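Local coordinates for protein S-adenosyl-L-methionine:salicylic acid carboxyl methyltransferase (Clarkia breweri, PDB 1M6E) that methylates the free carboxyl group of salicylic acid with S-adenosyl-L-methionine, giving the volatile ester methyl salicylate, which is hypothesised to signal plant defence and attracts moth pollinators, at residues Ser89-Ile94 with Asp118-Ile123; Ser285-Asp290 with Gly301-Arg306; Asp2-Leu7 with Glu313-Asp318; Lys182-Asp187 with Thr260-Glu265. One frame throughout, in Å; residues are numbered along the deposited sequence.

Interaction 1: residues Ser89-Ile94 with Asp118-Ile123; sequences SPEYQI and DGVCFI
The carbonyl O of Tyr92 is held by two neighbouring groups of strand 121-127: Phe122 N donates a hydrogen bond of 3.0 Å, and the CA of Cys121, 3.5 Å from the same oxygen, adds a CA-H...O contact. These belong to the parallel pairing of a beta-alpha-beta unit in a Rossmann-type sheet, with 121-127 as the outermost strand within this chain. Ile94 N to Phe122 O, 3.0 Å, continues the pairing. On one face lie Tyr92, Cys121, Ile94 and Ile123, the first three touching Ile74 of helix 74-82. The beta-branched Ile94 and Ile123 suit a strand and stand next to each other, each with CG1 beside its backbone N (chi1 -53° in Ile94). Pro90 CG sits over one face of the Tyr92 ring, 4.0 Å above its plane, while the carbonyls of Gly119 and Val120 reach its edge; the phenol OH is hydrogen-bonded to Glu78. Gly119, lacking a side chain, leaves room for that ring. Phe122 faces the opposite way and packs on Leu134 of the second subunit. The Glu91 carboxylate, salt-bridged to Arg133 of the second subunit, stands nearly perpendicular to the Phe122 ring (83°), and its OE2 lies 3.5 Å from CE1 at the ring edge.

Interaction 2: residues Ser285-Asp290 with Gly301-Arg306; sequences SSCTKD and GYNVAR
A loop that follows strand 275-283 folds against the first turn of helix 303-320, beside the substrate pocket of this Rossmann-fold methyltransferase. Ser286, with its backbone in the left-handed helical region (phi 54°, psi 13°), turns its small side chain at the helix start. Its CB lies 3.7 Å from the carbonyl O of Asn303, a close spacing that a short serine suits. Val304 uses one methyl for the contact: chi1 of 169° puts CG1 anti to the backbone N, leaving CG2 beside that N to meet Ser286. Val304 also touches Ile336 of helix 322-341, linking the helix start to that helix as well. Ser286 meanwhile rests on Ile24 of helix 23-31, a residue inferred by similarity to bind substrate, and the Val304 side chain is about 8 Å from the bound salicylate; the contact thus probably lies just behind the pocket wall. Asn303 CB approaches Ser286 O at 3.9 Å, and its amide extends along the loop toward Cys287 and Asp290. Asp290, poorly ordered, stays at the margin of the contact, where its OD2 is 4.4 Å from Asn303 OD1. At the centre, where loop and helix start meet, the CB of Ser286 packs against the CG2 methyl of Val304 at 3.5 Å.

Interaction 3: residues Asp2-Leu7 with Glu313-Asp318; sequences DVRQVL and EPLLLD
The short helix 4-7 comes up against a kinked part of helix 303-320, where the backbone N atoms of Pro314 and Leu315 make no bond to the preceding turn, and the CA atoms of Leu7 and Leu315 approach to 6.8 Å. Leu7 forms the centre of the contact. With CG anti to its own backbone N (chi1 -163°), it extends CD2 onto the longer helix, 3.6 Å from Leu315 CA and 3.7 Å from Pro314 O. The Leu315 side chain crosses it at about a right angle, and the two CD2 methyls meet at 3.7 Å; flexible, branched leucines suit such an uneven helix-to-helix surface. Polar groups flank this apolar centre. Arg4 bends at chi2 and chi3, bringing NH1 obliquely against the CD2 methyl of Leu315, the two side chains again nearly perpendicular. Its guanidinium forms a salt bridge to Asp2, although the modelled place of NH2 is less sure. Leu315 also touches Trp151, which binds substrate, and its side chain is about 7 Å from the bound salicylate. The N-terminal segment is therefore anchored to a helix bordering the active-site pocket of this SABATH methyltransferase.

Interaction 4: residues Lys182-Asp187 with Thr260-Glu265; sequences KQFQED and TEVEAE
The Phe184 ring points from helix 181-198 at helix 260-268, and the carbonyl O of Glu261 meets it at the edge, near its plane, 4.3 Å from CE2. Val262 CG2 and Glu265 CG come in obliquely, the former 4.5 Å from CZ and the latter 4.4 Å from CE2. Within its own helix the phenyl also meets the ring of His188, the planes about 55° apart. CG of Phe184 is anti to the backbone N (chi1 174°), which throws the ring outward across the gap between two helices whose segment axes approach to 10.8 Å at an angle of 41°; a large flat residue suits so wide a spacing. Val262, branched and apolar, continues inward to Val350 and Val352 of strand 346-355, tying the helix pair to the sheet. Beside the ring, Glu265 bends at chi2 and brings its carboxylate across Gln185: OE2 is 3.7 Å from Gln185 CB, and CD is 3.8 Å from the carbonyl O of Gln185. The Gln185 side chain crosses it at about a right angle. The Glu261 carboxylate is salt-bridged to Arg212. No hydrogen bond joins the two segments, so they are held by van der Waals packing, at the phenyl ring and between Gln185 and Glu265, and the buried Glu265 carboxylate, lying near a carbonyl oxygen, may have a somewhat raised pKa.

How the interactions relate
Interaction 3 opens at the N terminus with residues 2-7 and closes at 313-318, so its very long loop encloses the other three, which follow one another in series without crossing. Interaction 1 closes first, over the beta-alpha-beta unit at one end of the sheet and at the subunit boundary. Interaction 4 then joins helix 181-198 to helix 260-268. Interaction 2 closes last of the three enclosed contacts, a short loop between strand 275-283 and helix 303-320. That helix also carries interaction 3, whose nearest atoms are about 7 Å from interaction 2; interactions 3 and 4 come within about 8 Å, nearest atoms again. Interaction 1 stands apart, its centre about 34 Å from the centre of each of the others.

Interaction 1: residues Ser89-Ile94 with Asp118-Ile123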
loop_
_atom_site.group_PDB
_atom_site.type_symbol
_atom_site.label_atom_id
_atom_site.label_comp_id
_atom_site.label_asym_id
_atom_site.label_seq_id
_atom_site.Cartn_x
_atom_site.Cartn_y
_atom_site.Cartn_z
ATOM N N SER A 89 -23.848 13.035 -1.496
ATOM C CA SER A 89 -23.082 11.980 -2.140
ATOM C C SER A 89 -22.622 11.072 -1.052
ATOM O O SER A 89 -22.625 11.449 0.107
ATOM C CB SER A 89 -21.871 12.561 -2.839
ATOM O OG SER A 89 -22.205 13.786 -3.475
ATOM N N PRO A 90 -22.265 9.838 -1.391
ATOM C CA PRO A 90 -21.809 8.987 -0.294
ATOM C C PRO A 90 -20.323 9.251 -0.210
ATOM O O PRO A 90 -19.799 10.030 -1.017
ATOM C CB PRO A 90 -22.105 7.582 -0.809
ATOM C CG PRO A 90 -21.831 7.709 -2.278
ATOM C CD PRO A 90 -22.496 9.051 -2.613
ATOM N N GLU A 91 -19.648 8.643 0.762
ATOM C CA GLU A 91 -18.194 8.772 0.862
ATOM C C GLU A 91 -17.693 7.581 0.057
ATOM O O GLU A 91 -18.238 6.477 0.176
ATOM C CB GLU A 91 -17.721 8.642 2.305
ATOM C CG GLU A 91 -17.930 9.887 3.118
ATOM C CD GLU A 91 -17.552 9.709 4.577
ATOM O OE1 GLU A 91 -18.143 8.821 5.238
ATOM O OE2 GLU A 91 -16.676 10.465 5.061
ATOM N N TYR A 92 -16.684 7.778 -0.780
ATOM C CA TYR A 92 -16.216 6.646 -1.557
ATOM C C TYR A 92 -15.066 5.971 -0.861
ATOM O O TYR A 92 -14.132 6.642 -0.403
ATOM C CB TYR A 92 -15.807 7.090 -2.949
ATOM C CG TYR A 92 -16.932 7.748 -3.674
ATOM C CD1 TYR A 92 -17.273 9.083 -3.420
ATOM C CD2 TYR A 92 -17.706 7.024 -4.580
ATOM C CE1 TYR A 92 -18.364 9.683 -4.054
ATOM C CE2 TYR A 92 -18.796 7.608 -5.220
ATOM C CZ TYR A 92 -19.120 8.933 -4.954
ATOM O OH TYR A 92 -20.203 9.480 -5.596
ATOM N N GLN A 93 -15.152 4.647 -0.736
ATOM C CA GLN A 93 -14.078 3.908 -0.096
ATOM C C GLN A 93 -13.492 2.904 -1.049
ATOM O O GLN A 93 -14.061 1.844 -1.292
ATOM C CB GLN A 93 -14.552 3.205 1.136
ATOM C CG GLN A 93 -13.444 2.512 1.825
ATOM C CD GLN A 93 -13.900 2.052 3.155
ATOM O OE1 GLN A 93 -14.991 1.484 3.262
ATOM N NE2 GLN A 93 -13.091 2.291 4.197
ATOM N N ILE A 94 -12.319 3.255 -1.559
ATOM C CA ILE A 94 -11.619 2.473 -2.549
ATOM C C ILE A 94 -10.584 1.462 -2.086
ATOM O O ILE A 94 -9.785 1.706 -1.183
ATOM C CB ILE A 94 -10.967 3.410 -3.519
ATOM C CG1 ILE A 94 -12.016 4.368 -4.050
ATOM C CG2 ILE A 94 -10.300 2.623 -4.622
ATOM C CD1 ILE A 94 -11.444 5.312 -5.072
ATOM N N ASP A 118 -12.428 14.002 -5.145
ATOM C CA ASP A 118 -13.792 14.566 -5.195
ATOM C C ASP A 118 -14.920 13.669 -4.663
ATOM O O ASP A 118 -15.218 12.603 -5.214
ATOM C CB ASP A 118 -14.117 15.040 -6.623
ATOM C CG ASP A 118 -13.454 16.373 -6.963
ATOM O OD1 ASP A 118 -12.208 16.466 -6.889
ATOM O OD2 ASP A 118 -14.182 17.333 -7.299
ATOM N N GLY A 119 -15.559 14.152 -3.599
ATOM C CA GLY A 119 -16.620 13.416 -2.937
ATOM C C GLY A 119 -15.945 12.750 -1.751
ATOM O O GLY A 119 -16.569 12.035 -0.960
ATOM N N VAL A 120 -14.648 13.034 -1.639
ATOM C CA VAL A 120 -13.754 12.494 -0.621
ATOM C C VAL A 120 -13.614 10.994 -0.902
ATOM O O VAL A 120 -14.573 10.218 -0.783
ATOM C CB VAL A 120 -14.258 12.785 0.843
ATOM C CG1 VAL A 120 -15.119 11.642 1.373
ATOM C CG2 VAL A 120 -13.056 13.051 1.773
ATOM N N CYS A 121 -12.420 10.601 -1.331
ATOM C CA CYS A 121 -12.161 9.208 -1.636
ATOM C C CYS A 121 -11.031 8.633 -0.813
ATOM O O CYS A 121 -9.854 8.897 -1.031
ATOM C CB CYS A 121 -11.840 9.033 -3.112
ATOM S SG CYS A 121 -12.861 10.047 -4.154
ATOM N N PHE A 122 -11.401 7.826 0.148
ATOM C CA PHE A 122 -10.406 7.210 0.960
ATOM C C PHE A 122 -9.796 6.003 0.225
ATOM O O PHE A 122 -10.444 4.962 0.063
ATOM C CB PHE A 122 -11.091 6.853 2.256
ATOM C CG PHE A 122 -11.794 8.021 2.863
ATOM C CD1 PHE A 122 -13.155 8.046 2.985
ATOM C CD2 PHE A 122 -11.070 9.097 3.334
ATOM C CE1 PHE A 122 -13.777 9.118 3.575
ATOM C CE2 PHE A 122 -11.679 10.169 3.923
ATOM C CZ PHE A 122 -13.037 10.175 4.045
ATOM N N ILE A 123 -8.555 6.148 -0.237
ATOM C CA ILE A 123 -7.923 5.044 -0.948
ATOM C C ILE A 123 -7.159 4.092 -0.060
ATOM O O ILE A 123 -6.460 4.510 0.859
ATOM C CB ILE A 123 -6.988 5.524 -2.051
ATOM C CG1 ILE A 123 -7.821 6.160 -3.162
ATOM C CG2 ILE A 123 -6.181 4.343 -2.594
ATOM C CD1 ILE A 123 -7.033 6.726 -4.278
#

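Interaction 2: residues Ser285-Asp290 with Gly301-Arg306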
loop_
_atom_site.group_PDB
_atom_site.type_symbol
_atom_site.label_atom_id
_atom_site.label_comp_id
_atom_site.label_asym_id
_atom_site.label_seq_id
_atom_site.Cartn_x
_atom_site.Cartn_y
_atom_site.Cartn_z
ATOM N N SER A 285 -3.319 -2.312 -31.673
ATOM C CA SER A 285 -3.043 -0.926 -32.029
ATOM C C SER A 285 -1.881 -0.606 -31.075
ATOM O O SER A 285 -0.821 -0.150 -31.527
ATOM C CB SER A 285 -4.250 -0.051 -31.685
ATOM O OG SER A 285 -4.678 -0.253 -30.339
ATOM N N SER A 286 -2.104 -0.893 -29.771
ATOM C CA SER A 286 -1.147 -0.731 -28.639
ATOM C C SER A 286 -0.557 0.654 -28.492
ATOM O O SER A 286 0.414 0.845 -27.751
ATOM C CB SER A 286 0.022 -1.767 -28.710
ATOM O OG SER A 286 -0.186 -2.996 -27.983
ATOM N N CYS A 287 -1.150 1.618 -29.201
ATOM C CA CYS A 287 -0.699 3.011 -29.178
ATOM C C CYS A 287 -1.804 4.008 -28.846
ATOM O O CYS A 287 -2.755 3.760 -28.082
ATOM C CB CYS A 287 -0.161 3.435 -30.538
ATOM S SG CYS A 287 0.892 2.304 -31.383
ATOM N N THR A 288 -1.646 5.154 -29.487
ATOM C CA THR A 288 -2.543 6.270 -29.380
ATOM C C THR A 288 -2.178 7.142 -30.593
ATOM O O THR A 288 -1.561 6.651 -31.540
ATOM C CB THR A 288 -2.324 6.989 -28.016
ATOM O OG1 THR A 288 -2.710 8.362 -28.123
ATOM C CG2 THR A 288 -0.870 6.872 -27.559
ATOM N N LYS A 289 -2.578 8.407 -30.609
ATOM C CA LYS A 289 -2.211 9.272 -31.726
ATOM C C LYS A 289 -0.734 9.606 -31.501
ATOM O O LYS A 289 -0.361 10.769 -31.321
ATOM C CB LYS A 289 -3.057 10.546 -31.703
ATOM C CG LYS A 289 -3.071 11.243 -30.347
ATOM C CD LYS A 289 -3.997 12.444 -30.360
ATOM C CE LYS A 289 -4.086 13.090 -28.990
ATOM N NZ LYS A 289 -4.982 14.270 -29.035
ATOM N N ASP A 290 0.095 8.560 -31.509
ATOM C CA ASP A 290 1.536 8.665 -31.271
ATOM C C ASP A 290 2.343 9.338 -32.370
ATOM O O ASP A 290 2.095 9.116 -33.557
ATOM C CB ASP A 290 2.116 7.276 -31.017
ATOM C CG ASP A 290 2.806 7.175 -29.678
ATOM O OD1 ASP A 290 3.745 7.966 -29.441
ATOM O OD2 ASP A 290 2.406 6.310 -28.866
ATOM N N GLY A 301 5.795 -3.325 -33.660
ATOM C CA GLY A 301 7.210 -3.321 -33.423
ATOM C C GLY A 301 7.425 -2.363 -32.287
ATOM O O GLY A 301 7.177 -1.161 -32.399
ATOM N N TYR A 302 7.854 -2.909 -31.170
ATOM C CA TYR A 302 8.111 -2.082 -30.033
ATOM C C TYR A 302 6.821 -1.939 -29.213
ATOM O O TYR A 302 6.648 -2.617 -28.199
ATOM C CB TYR A 302 8.651 -0.722 -30.514
ATOM C CG TYR A 302 9.787 -0.197 -29.690
ATOM C CD1 TYR A 302 10.756 -1.064 -29.188
ATOM C CD2 TYR A 302 9.897 1.163 -29.403
ATOM C CE1 TYR A 302 11.814 -0.601 -28.412
ATOM C CE2 TYR A 302 10.952 1.650 -28.628
ATOM C CZ TYR A 302 11.914 0.757 -28.132
ATOM O OH TYR A 302 12.980 1.213 -27.369
ATOM N N ASN A 303 5.888 -1.113 -29.657
ATOM C CA ASN A 303 4.694 -0.922 -28.867
ATOM C C ASN A 303 3.957 -2.174 -28.402
ATOM O O ASN A 303 3.404 -2.190 -27.310
ATOM C CB ASN A 303 3.764 0.041 -29.585
ATOM C CG ASN A 303 4.344 1.461 -29.662
ATOM O OD1 ASN A 303 3.722 2.363 -30.232
ATOM N ND2 ASN A 303 5.539 1.664 -29.085
ATOM N N VAL A 304 3.932 -3.235 -29.189
ATOM C CA VAL A 304 3.236 -4.424 -28.720
ATOM C C VAL A 304 4.233 -5.275 -27.942
ATOM O O VAL A 304 3.847 -6.137 -27.156
ATOM C CB VAL A 304 2.604 -5.228 -29.894
ATOM C CG1 VAL A 304 2.123 -6.603 -29.412
ATOM C CG2 VAL A 304 1.415 -4.451 -30.462
ATOM N N ALA A 305 5.522 -5.026 -28.151
ATOM C CA ALA A 305 6.556 -5.759 -27.421
ATOM C C ALA A 305 6.790 -5.141 -26.026
ATOM O O ALA A 305 6.762 -5.862 -25.023
ATOM C CB ALA A 305 7.868 -5.779 -28.212
ATOM N N ARG A 306 7.025 -3.823 -25.960
ATOM C CA ARG A 306 7.250 -3.124 -24.680
ATOM C C ARG A 306 6.100 -3.425 -23.713
ATOM O O ARG A 306 6.289 -3.455 -22.493
ATOM C CB ARG A 306 7.362 -1.610 -24.891
ATOM C CG ARG A 306 8.655 -1.151 -25.526
ATOM C CD ARG A 306 8.562 0.237 -26.136
ATOM N NE ARG A 306 8.317 1.273 -25.134
ATOM C CZ ARG A 306 8.408 2.585 -25.358
ATOM N NH1 ARG A 306 8.743 3.039 -26.565
ATOM N NH2 ARG A 306 8.177 3.446 -24.365
#

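Interaction 3: residues Asp2-Leu7 with Glu313-Asp318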
loop_
_atom_site.group_PDB
_atom_site.type_symbol
_atom_site.label_atom_id
_atom_site.label_comp_id
_atom_site.label_asym_id
_atom_site.label_seq_id
_atom_site.Cartn_x
_atom_site.Cartn_y
_atom_site.Cartn_z
ATOM N N ASP A 2 7.636 -22.380 -8.631
ATOM C CA ASP A 2 7.284 -21.072 -9.231
ATOM C C ASP A 2 5.986 -20.518 -8.636
ATOM O O ASP A 2 4.903 -20.740 -9.170
ATOM C CB ASP A 2 7.161 -21.161 -10.769
ATOM C CG ASP A 2 8.501 -20.913 -11.497
ATOM O OD1 ASP A 2 9.053 -19.799 -11.346
ATOM O OD2 ASP A 2 9.000 -21.819 -12.222
ATOM N N VAL A 3 6.109 -19.797 -7.521
ATOM C CA VAL A 3 4.960 -19.216 -6.817
ATOM C C VAL A 3 4.497 -17.899 -7.456
ATOM O O VAL A 3 5.000 -16.822 -7.127
ATOM C CB VAL A 3 5.309 -19.004 -5.302
ATOM C CG1 VAL A 3 6.644 -18.285 -5.160
ATOM C CG2 VAL A 3 4.195 -18.235 -4.597
ATOM N N ARG A 4 3.531 -17.988 -8.368
ATOM C CA ARG A 4 3.041 -16.804 -9.074
ATOM C C ARG A 4 2.881 -15.612 -8.177
ATOM O O ARG A 4 3.228 -14.490 -8.547
ATOM C CB ARG A 4 1.712 -17.092 -9.744
ATOM C CG ARG A 4 1.805 -18.222 -10.743
ATOM C CD ARG A 4 2.872 -17.971 -11.842
ATOM N NE ARG A 4 4.230 -18.409 -11.487
ATOM C CZ ARG A 4 5.305 -18.295 -12.274
ATOM N NH1 ARG A 4 5.213 -17.755 -13.486
ATOM N NH2 ARG A 4 6.483 -18.714 -11.839
ATOM N N GLN A 5 2.382 -15.883 -6.983
ATOM C CA GLN A 5 2.090 -14.873 -5.986
ATOM C C GLN A 5 3.243 -13.976 -5.594
ATOM O O GLN A 5 3.090 -12.751 -5.490
ATOM C CB GLN A 5 1.546 -15.577 -4.767
ATOM C CG GLN A 5 0.956 -14.693 -3.735
ATOM C CD GLN A 5 0.310 -15.533 -2.680
ATOM O OE1 GLN A 5 0.481 -16.762 -2.677
ATOM N NE2 GLN A 5 -0.438 -14.896 -1.773
ATOM N N VAL A 6 4.385 -14.608 -5.352
ATOM C CA VAL A 6 5.623 -13.937 -4.968
ATOM C C VAL A 6 6.381 -13.508 -6.225
ATOM O O VAL A 6 7.082 -12.498 -6.214
ATOM C CB VAL A 6 6.536 -14.892 -4.108
ATOM C CG1 VAL A 6 8.009 -14.582 -4.330
ATOM C CG2 VAL A 6 6.206 -14.749 -2.618
ATOM N N LEU A 7 6.202 -14.261 -7.311
ATOM C CA LEU A 7 6.904 -13.996 -8.560
ATOM C C LEU A 7 6.397 -12.927 -9.536
ATOM O O LEU A 7 7.161 -12.043 -9.934
ATOM C CB LEU A 7 7.081 -15.303 -9.317
ATOM C CG LEU A 7 8.125 -15.313 -10.439
ATOM C CD1 LEU A 7 8.364 -16.756 -10.848
ATOM C CD2 LEU A 7 7.675 -14.484 -11.650
ATOM N N GLU A 313 8.388 -9.462 -18.480
ATOM C CA GLU A 313 9.806 -9.400 -18.160
ATOM C C GLU A 313 10.127 -10.072 -16.825
ATOM O O GLU A 313 11.170 -10.710 -16.707
ATOM C CB GLU A 313 10.303 -7.956 -18.133
ATOM C CG GLU A 313 11.808 -7.819 -18.231
ATOM C CD GLU A 313 12.366 -6.793 -17.257
ATOM O OE1 GLU A 313 13.561 -6.458 -17.371
ATOM O OE2 GLU A 313 11.621 -6.323 -16.363
ATOM N N PRO A 314 9.246 -9.925 -15.802
ATOM C CA PRO A 314 9.501 -10.548 -14.500
ATOM C C PRO A 314 9.389 -12.086 -14.478
ATOM O O PRO A 314 10.186 -12.764 -13.836
ATOM C CB PRO A 314 8.477 -9.870 -13.594
ATOM C CG PRO A 314 8.264 -8.582 -14.212
ATOM C CD PRO A 314 8.166 -8.933 -15.661
ATOM N N LEU A 315 8.394 -12.632 -15.161
ATOM C CA LEU A 315 8.221 -14.082 -15.223
ATOM C C LEU A 315 9.475 -14.687 -15.838
ATOM O O LEU A 315 9.981 -15.712 -15.381
ATOM C CB LEU A 315 7.025 -14.438 -16.102
ATOM C CG LEU A 315 5.657 -14.013 -15.592
ATOM C CD1 LEU A 315 4.658 -14.139 -16.704
ATOM C CD2 LEU A 315 5.257 -14.884 -14.411
ATOM N N LEU A 316 9.965 -14.037 -16.885
ATOM C CA LEU A 316 11.160 -14.487 -17.582
ATOM C C LEU A 316 12.425 -14.277 -16.770
ATOM O O LEU A 316 13.156 -15.226 -16.485
ATOM C CB LEU A 316 11.322 -13.726 -18.886
ATOM C CG LEU A 316 10.255 -13.985 -19.916
ATOM C CD1 LEU A 316 10.420 -12.928 -21.004
ATOM C CD2 LEU A 316 10.379 -15.406 -20.442
ATOM N N LEU A 317 12.690 -13.013 -16.443
ATOM C CA LEU A 317 13.858 -12.630 -15.664
ATOM C C LEU A 317 14.008 -13.555 -14.462
ATOM O O LEU A 317 15.107 -13.835 -14.010
ATOM C CB LEU A 317 13.718 -11.176 -15.191
ATOM C CG LEU A 317 14.773 -10.716 -14.187
ATOM C CD1 LEU A 317 16.088 -10.846 -14.839
ATOM C CD2 LEU A 317 14.548 -9.292 -13.735
ATOM N N ASP A 318 12.891 -14.031 -13.940
ATOM C CA ASP A 318 12.951 -14.922 -12.801
ATOM C C ASP A 318 13.139 -16.376 -13.201
ATOM O O ASP A 318 13.506 -17.189 -12.374
ATOM C CB ASP A 318 11.688 -14.786 -11.944
ATOM C CG ASP A 318 11.730 -15.655 -10.681
ATOM O OD1 ASP A 318 11.151 -16.772 -10.700
ATOM O OD2 ASP A 318 12.350 -15.214 -9.674
#

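Interaction 4: residues Lys182-Asp187 with Thr260-Glu265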
loop_
_atom_site.group_PDB
_atom_site.type_symbol
_atom_site.label_atom_id
_atom_site.label_comp_id
_atom_site.label_asym_id
_atom_site.label_seq_id
_atom_site.Cartn_x
_atom_site.Cartn_y
_atom_site.Cartn_z
ATOM N N LYS A 182 -8.576 -27.337 -16.773
ATOM C CA LYS A 182 -8.874 -27.973 -15.482
ATOM C C LYS A 182 -8.428 -27.038 -14.347
ATOM O O LYS A 182 -8.969 -27.077 -13.229
ATOM C CB LYS A 182 -8.112 -29.306 -15.379
ATOM C CG LYS A 182 -8.943 -30.567 -15.137
ATOM C CD LYS A 182 -7.997 -31.773 -15.044
ATOM C CE LYS A 182 -8.705 -33.131 -14.989
ATOM N NZ LYS A 182 -7.707 -34.265 -14.941
ATOM N N GLN A 183 -7.432 -26.205 -14.656
ATOM C CA GLN A 183 -6.870 -25.254 -13.702
ATOM C C GLN A 183 -7.767 -24.048 -13.544
ATOM O O GLN A 183 -8.095 -23.657 -12.427
ATOM C CB GLN A 183 -5.501 -24.788 -14.172
ATOM C CG GLN A 183 -4.868 -23.773 -13.257
ATOM C CD GLN A 183 -4.658 -24.327 -11.871
ATOM O OE1 GLN A 183 -4.063 -25.387 -11.712
ATOM N NE2 GLN A 183 -5.141 -23.614 -10.857
ATOM N N PHE A 184 -8.152 -23.469 -14.683
ATOM C CA PHE A 184 -9.009 -22.288 -14.735
ATOM C C PHE A 184 -10.279 -22.477 -13.947
ATOM O O PHE A 184 -10.813 -21.528 -13.373
ATOM C CB PHE A 184 -9.393 -21.956 -16.185
ATOM C CG PHE A 184 -10.386 -20.837 -16.304
ATOM C CD1 PHE A 184 -10.029 -19.535 -15.983
ATOM C CD2 PHE A 184 -11.689 -21.089 -16.672
ATOM C CE1 PHE A 184 -10.957 -18.503 -16.024
ATOM C CE2 PHE A 184 -12.622 -20.070 -16.717
ATOM C CZ PHE A 184 -12.255 -18.776 -16.392
ATOM N N GLN A 185 -10.764 -23.709 -13.924
ATOM C CA GLN A 185 -12.011 -24.005 -13.243
ATOM C C GLN A 185 -11.912 -23.885 -11.746
ATOM O O GLN A 185 -12.757 -23.233 -11.126
ATOM C CB GLN A 185 -12.517 -25.397 -13.636
ATOM C CG GLN A 185 -12.598 -25.574 -15.158
ATOM C CD GLN A 185 -13.490 -26.733 -15.587
ATOM O OE1 GLN A 185 -13.284 -27.875 -15.177
ATOM N NE2 GLN A 185 -14.489 -26.438 -16.418
ATOM N N GLU A 186 -10.877 -24.491 -11.167
ATOM C CA GLU A 186 -10.719 -24.444 -9.716
ATOM C C GLU A 186 -10.310 -23.085 -9.254
ATOM O O GLU A 186 -10.645 -22.693 -8.146
ATOM C CB GLU A 186 -9.748 -25.519 -9.185
ATOM C CG GLU A 186 -8.488 -25.815 -9.992
ATOM C CD GLU A 186 -7.836 -27.144 -9.567
ATOM O OE1 GLU A 186 -7.715 -27.388 -8.341
ATOM O OE2 GLU A 186 -7.444 -27.940 -10.454
ATOM N N ASP A 187 -9.608 -22.359 -10.115
ATOM C CA ASP A 187 -9.194 -21.002 -9.804
ATOM C C ASP A 187 -10.367 -20.065 -9.889
ATOM O O ASP A 187 -10.710 -19.383 -8.929
ATOM C CB ASP A 187 -8.158 -20.517 -10.789
ATOM C CG ASP A 187 -6.777 -20.752 -10.309
ATOM O OD1 ASP A 187 -6.610 -20.688 -9.078
ATOM O OD2 ASP A 187 -5.875 -20.972 -11.146
ATOM N N THR A 260 -17.555 -18.737 -23.124
ATOM C CA THR A 260 -18.794 -19.292 -22.588
ATOM C C THR A 260 -18.409 -20.167 -21.406
ATOM O O THR A 260 -19.253 -20.556 -20.588
ATOM C CB THR A 260 -19.514 -20.185 -23.627
ATOM O OG1 THR A 260 -18.645 -21.256 -24.015
ATOM C CG2 THR A 260 -19.902 -19.376 -24.866
ATOM N N GLU A 261 -17.113 -20.486 -21.354
ATOM C CA GLU A 261 -16.546 -21.304 -20.293
ATOM C C GLU A 261 -16.680 -20.497 -19.004
ATOM O O GLU A 261 -16.683 -21.055 -17.899
ATOM C CB GLU A 261 -15.076 -21.612 -20.597
ATOM C CG GLU A 261 -14.822 -22.031 -22.057
ATOM C CD GLU A 261 -13.591 -22.945 -22.251
ATOM O OE1 GLU A 261 -12.432 -22.494 -22.068
ATOM O OE2 GLU A 261 -13.793 -24.133 -22.591
ATOM N N VAL A 262 -16.811 -19.176 -19.171
ATOM C CA VAL A 262 -16.970 -18.239 -18.056
ATOM C C VAL A 262 -18.374 -18.363 -17.460
ATOM O O VAL A 262 -18.526 -18.688 -16.282
ATOM C CB VAL A 262 -16.730 -16.783 -18.515
ATOM C CG1 VAL A 262 -17.124 -15.819 -17.402
ATOM C CG2 VAL A 262 -15.263 -16.594 -18.917
ATOM N N GLU A 263 -19.401 -18.104 -18.263
ATOM C CA GLU A 263 -20.770 -18.245 -17.762
ATOM C C GLU A 263 -20.938 -19.663 -17.196
ATOM O O GLU A 263 -21.647 -19.894 -16.197
ATOM C CB GLU A 263 -21.785 -18.040 -18.883
ATOM C CG GLU A 263 -23.163 -18.575 -18.524
ATOM C CD GLU A 263 -24.091 -18.668 -19.727
ATOM O OE1 GLU A 263 -23.620 -19.112 -20.809
ATOM O OE2 GLU A 263 -25.292 -18.311 -19.584
ATOM N N ALA A 264 -20.287 -20.610 -17.866
ATOM C CA ALA A 264 -20.323 -21.998 -17.451
ATOM C C ALA A 264 -19.876 -22.126 -15.988
ATOM O O ALA A 264 -20.394 -22.948 -15.231
ATOM C CB ALA A 264 -19.425 -22.814 -18.356
ATOM N N GLU A 265 -18.918 -21.286 -15.604
ATOM C CA GLU A 265 -18.377 -21.264 -14.254
ATOM C C GLU A 265 -19.194 -20.420 -13.286
ATOM O O GLU A 265 -19.333 -20.766 -12.105
ATOM C CB GLU A 265 -16.955 -20.726 -14.283
ATOM C CG GLU A 265 -15.885 -21.792 -14.235
ATOM C CD GLU A 265 -16.037 -22.693 -13.021
ATOM O OE1 GLU A 265 -16.288 -22.168 -11.903
ATOM O OE2 GLU A 265 -15.900 -23.926 -13.196
#